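Local coordinates for TOG array regulator of axonemal microtubules protein 1 (Mus musculus, PDB 5DN7), which binds microtubules and promotes their polymerization through its TOG domains, of which this chain is the second, in building primary cilia and setting their length, at residues Glu176-Leu180 and Pro181-Phe185; Ile95-Gly98 and Glu99-Gln103. All blocks are in the same frame, centred on the assembly; numbering follows the deposited sequence.

Interaction 1 of 2, residues Glu176-Leu180 and Pro181-Phe185; sequences EDFDL and PKLSF
A first torsion near trans (chi1 -173°) carries the carboxylate of Asp179 away from its own N and forward to the first turn of helix 180-187, while the side chain of Lys182, started from the same kind of torsion (chi1 -176°), comes back to cross it at about a right angle. Asp179 is the N-cap of this helix, a worked example of capping: its OD1 accepts from the backbone N of Lys182 over 3.4 Å, a long and weak bond although nearly straight, and the same oxygen sits 3.4 Å from Pro181 CD. CG of Asp179 rests 3.5 Å from Lys182 CB. Lys182 bends at chi3 (73°), which turns NZ to 4.6 Å from Asp179 OD2, near but short of a salt bridge.

Firmer bonds follow: Leu183 N donates to Asp179 O at 2.9 Å, and Ser184 N to Leu180 O. Pro181 O takes two donors, Phe185 N and, at 2.9 Å, Ser184 OG. On the buried side of the turn, Phe178 CD1 meets Leu183 CD2 at 3.9 Å, the methyl standing obliquely to the ring; both side chains also pack on Leu170 of helix 156-172, and Gln141 OE1 accepts from Asp179 N.

Asp179 thus serves the helix start with carboxylate and carbonyl together, and its negative charge, beside the positive end of the helix dipole, is likely to be stabilised in ionised form.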
loop_
_atom_site.group_PDB
_atom_site.type_symbol
_atom_site.label_atom_id
_atom_site.label_comp_id
_atom_site.label_asym_id
_atom_site.label_seq_id
_atom_site.Cartn_x
_atom_site.Cartn_y
_atom_site.Cartn_z
ATOM N N GLU A 176 -11.083 14.337 8.026
ATOM C CA GLU A 176 -10.592 15.605 7.520
ATOM C C GLU A 176 -9.183 15.494 6.951
ATOM O O GLU A 176 -8.716 16.422 6.329
ATOM C CB GLU A 176 -10.636 16.687 8.620
ATOM C CG GLU A 176 -9.634 16.502 9.735
ATOM C CD GLU A 176 -10.197 15.721 10.903
ATOM O OE1 GLU A 176 -11.280 15.075 10.744
ATOM O OE2 GLU A 176 -9.551 15.768 11.989
ATOM N N ASP A 177 -8.501 14.370 7.169
ATOM C CA ASP A 177 -7.200 14.158 6.534
ATOM C C ASP A 177 -7.352 13.809 5.046
ATOM O O ASP A 177 -6.374 13.743 4.317
ATOM C CB ASP A 177 -6.422 13.044 7.240
ATOM C CG ASP A 177 -5.889 13.468 8.591
ATOM O OD1 ASP A 177 -6.206 14.602 9.005
ATOM O OD2 ASP A 177 -5.181 12.656 9.243
ATOM N N PHE A 178 -8.586 13.589 4.613
ATOM C CA PHE A 178 -8.854 13.142 3.252
ATOM C C PHE A 178 -9.701 14.128 2.468
ATOM O O PHE A 178 -10.581 14.805 3.020
ATOM C CB PHE A 178 -9.579 11.785 3.251
ATOM C CG PHE A 178 -8.797 10.685 3.869
ATOM C CD1 PHE A 178 -7.814 10.021 3.144
ATOM C CD2 PHE A 178 -9.019 10.325 5.190
ATOM C CE1 PHE A 178 -7.082 9.002 3.722
ATOM C CE2 PHE A 178 -8.294 9.295 5.771
ATOM C CZ PHE A 178 -7.322 8.635 5.042
ATOM N N ASP A 179 -9.440 14.178 1.171
ATOM C CA ASP A 179 -10.348 14.797 0.210
ATOM C C ASP A 179 -11.297 13.695 -0.260
ATOM O O ASP A 179 -10.997 12.959 -1.211
ATOM C CB ASP A 179 -9.570 15.412 -0.955
ATOM C CG ASP A 179 -10.451 16.214 -1.893
ATOM O OD1 ASP A 179 -11.676 15.977 -1.947
ATOM O OD2 ASP A 179 -9.901 17.097 -2.590
ATOM N N LEU A 180 -12.425 13.559 0.428
ATOM C CA LEU A 180 -13.274 12.402 0.212
ATOM C C LEU A 180 -13.985 12.352 -1.157
ATOM O O LEU A 180 -14.140 11.263 -1.699
ATOM C CB LEU A 180 -14.301 12.287 1.342
ATOM C CG LEU A 180 -13.746 12.081 2.748
ATOM C CD1 LEU A 180 -14.884 12.180 3.711
ATOM C CD2 LEU A 180 -13.025 10.734 2.898
ATOM N N PRO A 181 -14.441 13.505 -1.699
ATOM C CA PRO A 181 -14.941 13.480 -3.086
ATOM C C PRO A 181 -13.902 12.970 -4.080
ATOM O O PRO A 181 -14.184 12.102 -4.913
ATOM C CB PRO A 181 -15.271 14.956 -3.375
ATOM C CG PRO A 181 -15.643 15.509 -2.042
ATOM C CD PRO A 181 -14.764 14.787 -1.029
ATOM N N LYS A 182 -12.695 13.505 -3.971
ATOM C CA LYS A 182 -11.633 13.121 -4.874
ATOM C C LYS A 182 -11.422 11.626 -4.757
ATOM O O LYS A 182 -11.387 10.911 -5.754
ATOM C CB LYS A 182 -10.342 13.883 -4.561
ATOM C CG LYS A 182 -9.209 13.600 -5.547
ATOM C CD LYS A 182 -8.003 14.523 -5.310
ATOM C CE LYS A 182 -7.238 14.133 -4.038
ATOM N NZ LYS A 182 -6.036 15.006 -3.795
ATOM N N LEU A 183 -11.335 11.170 -3.511
ATOM C CA LEU A 183 -11.099 9.778 -3.194
ATOM C C LEU A 183 -12.171 8.900 -3.837
ATOM O O LEU A 183 -11.852 7.936 -4.530
ATOM C CB LEU A 183 -11.057 9.594 -1.674
ATOM C CG LEU A 183 -10.298 8.405 -1.106
ATOM C CD1 LEU A 183 -8.935 8.253 -1.763
ATOM C CD2 LEU A 183 -10.140 8.592 0.406
ATOM N N SER A 184 -13.438 9.243 -3.650
ATOM C CA SER A 184 -14.493 8.399 -4.190
ATOM C C SER A 184 -14.512 8.395 -5.726
ATOM O O SER A 184 -14.880 7.387 -6.336
ATOM C CB SER A 184 -15.851 8.827 -3.659
ATOM O OG SER A 184 -16.132 10.159 -4.011
ATOM N N PHE A 185 -14.123 9.506 -6.346
ATOM C CA PHE A 185 -14.036 9.527 -7.803
ATOM C C PHE A 185 -12.878 8.690 -8.294
ATOM O O PHE A 185 -12.961 8.068 -9.347
ATOM C CB PHE A 185 -13.900 10.962 -8.331
ATOM C CG PHE A 185 -15.216 11.662 -8.515
ATOM C CD1 PHE A 185 -16.046 11.911 -7.437
ATOM C CD2 PHE A 185 -15.618 12.080 -9.763
ATOM C CE1 PHE A 185 -17.261 12.547 -7.594
ATOM C CE2 PHE A 185 -16.827 12.736 -9.926
ATOM C CZ PHE A 185 -17.647 12.961 -8.832
#

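Interaction 2 of 2, residues Ile95-Gly98 and Glu99-Gln103; sequences IRLG and EQVQQ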
loop_
_atom_site.group_PDB
_atom_site.type_symbol
_atom_site.label_atom_id
_atom_site.label_comp_id
_atom_site.label_asym_id
_atom_site.label_seq_id
_atom_site.Cartn_x
_atom_site.Cartn_y
_atom_site.Cartn_z
ATOM N N ILE A 95 11.916 3.173 8.475
ATOM C CA ILE A 95 11.959 3.541 9.865
ATOM C C ILE A 95 13.125 4.477 10.191
ATOM O O ILE A 95 12.926 5.504 10.766
ATOM C CB ILE A 95 12.031 2.328 10.799
ATOM C CG1 ILE A 95 10.788 1.468 10.723
ATOM C CG2 ILE A 95 12.238 2.785 12.217
ATOM C CD1 ILE A 95 9.531 2.246 10.551
ATOM N N ARG A 96 14.331 4.092 9.825
ATOM C CA ARG A 96 15.509 4.868 10.117
ATOM C C ARG A 96 15.464 6.240 9.441
ATOM O O ARG A 96 15.937 7.214 9.969
ATOM C CB ARG A 96 16.769 4.124 9.708
ATOM C CG ARG A 96 16.954 2.739 10.287
ATOM C CD ARG A 96 17.122 2.725 11.783
ATOM N NE ARG A 96 18.386 3.278 12.202
ATOM C CZ ARG A 96 18.676 3.632 13.442
ATOM N NH1 ARG A 96 17.803 3.474 14.410
ATOM N NH2 ARG A 96 19.851 4.134 13.715
ATOM N N LEU A 97 14.866 6.293 8.276
ATOM C CA LEU A 97 14.795 7.507 7.508
ATOM C C LEU A 97 14.012 8.620 8.146
ATOM O O LEU A 97 14.433 9.733 8.118
ATOM C CB LEU A 97 14.253 7.244 6.118
ATOM C CG LEU A 97 15.197 6.633 5.100
ATOM C CD1 LEU A 97 14.504 6.367 3.792
ATOM C CD2 LEU A 97 16.385 7.512 4.896
ATOM N N GLY A 98 12.864 8.323 8.706
ATOM C CA GLY A 98 12.024 9.362 9.238
ATOM C C GLY A 98 11.506 10.297 8.177
ATOM O O GLY A 98 10.859 9.830 7.252
ATOM N N GLU A 99 11.752 11.592 8.345
ATOM C CA GLU A 99 11.267 12.599 7.413
ATOM C C GLU A 99 11.928 12.413 6.059
ATOM O O GLU A 99 11.304 12.616 5.018
ATOM C CB GLU A 99 11.546 14.005 7.948
ATOM C CG GLU A 99 12.968 14.487 7.710
ATOM C CD GLU A 99 13.221 15.863 8.295
ATOM O OE1 GLU A 99 13.305 16.835 7.516
ATOM O OE2 GLU A 99 13.336 15.972 9.534
ATOM N N GLN A 100 13.125 11.911 6.070
ATOM C CA GLN A 100 13.883 11.781 4.879
ATOM C C GLN A 100 13.110 10.886 3.913
ATOM O O GLN A 100 13.419 10.826 2.760
ATOM C CB GLN A 100 15.217 11.143 5.200
ATOM C CG GLN A 100 16.375 12.096 5.338
ATOM C CD GLN A 100 17.709 11.405 5.282
ATOM O OE1 GLN A 100 18.299 11.291 4.240
ATOM N NE2 GLN A 100 18.182 10.965 6.409
ATOM N N VAL A 101 12.123 10.160 4.407
ATOM C CA VAL A 101 11.388 9.291 3.536
ATOM C C VAL A 101 10.657 10.099 2.525
ATOM O O VAL A 101 10.396 9.642 1.453
ATOM C CB VAL A 101 10.520 8.233 4.230
ATOM C CG1 VAL A 101 9.162 8.761 4.593
ATOM C CG2 VAL A 101 10.391 7.017 3.353
ATOM N N GLN A 102 10.354 11.324 2.877
ATOM C CA GLN A 102 9.587 12.176 1.987
ATOM C C GLN A 102 10.371 12.279 0.691
ATOM O O GLN A 102 9.797 12.286 -0.397
ATOM C CB GLN A 102 9.388 13.561 2.601
ATOM C CG GLN A 102 8.452 14.461 1.812
ATOM C CD GLN A 102 7.718 15.454 2.693
ATOM O OE1 GLN A 102 7.006 15.069 3.621
ATOM N NE2 GLN A 102 7.891 16.739 2.407
ATOM N N GLN A 103 11.691 12.356 0.816
ATOM C CA GLN A 103 12.542 12.420 -0.331
ATOM C C GLN A 103 12.421 11.161 -1.131
ATOM O O GLN A 103 12.671 11.170 -2.307
ATOM C CB GLN A 103 13.997 12.610 0.092
ATOM C CG GLN A 103 14.966 12.646 -1.061
ATOM C CD GLN A 103 14.636 13.755 -2.053
ATOM O OE1 GLN A 103 14.679 14.890 -1.717
ATOM N NE2 GLN A 103 14.287 13.397 -3.268
#
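Leu97 meets Gln100 and Val101 where helix 80-97 of this HEAT-repeat solenoid ends and the chain turns toward helix 105-114. The tightly packed side is built on Leu97 and Val101, both buried: Pro56 touches Leu97, and Leu134 of helix 121-138 touches Val101. Leu97 CD2 lies 3.8 Å from Gln100 CB, the two side chains crossing at about a right angle, with the amide carbon CD a little farther off, so CB of a polar residue adds to the apolar contact. The other methyl, Leu97 CD1, makes a looser touch, 4.2 Å from Val101 CG2.

Gly98, with positive phi (65°), breaks the helix here and redirects the chain into a run of residues with helical angles but without regular helical bonding. One bent main-chain bond spans the glycine: Gln100 N donates to Leu97 O at 3.3 Å from above the carbonyl plane, with 144° at the hydrogen.

The solvent side is looser. Glu99 is exposed and points away from 95-98; its CG lies between the backbone N and the carbonyl carbon (chi1 81°), and the chain is extended beyond it. Within the turn itself, Val101 CG1 comes to 3.3 Å from Gly98 O.

How the interactions relate
Both contacts are local turns at helix ends within one TOG domain: interaction 1 begins a helix, interaction 2 follows the end of one. Their centres lie 25 Å apart and they share no helix, since 176-185 packs among helices 140-148, 156-172, 196-213 and 219-226, whereas 95-103 packs against helices 61-74 and 121-138. Each is partly buried, with Phe178 and Leu183 as buried apolar residues in the first and Leu97 and Val101 in the second; Ser184 is a buried polar one. The chemistry differs: a carboxylate and a hydroxyl supplement the backbone bonds in interaction 1, while in interaction 2 the hydrogen bonds across the turn are main-chain only, beside apolar contacts of Leu97.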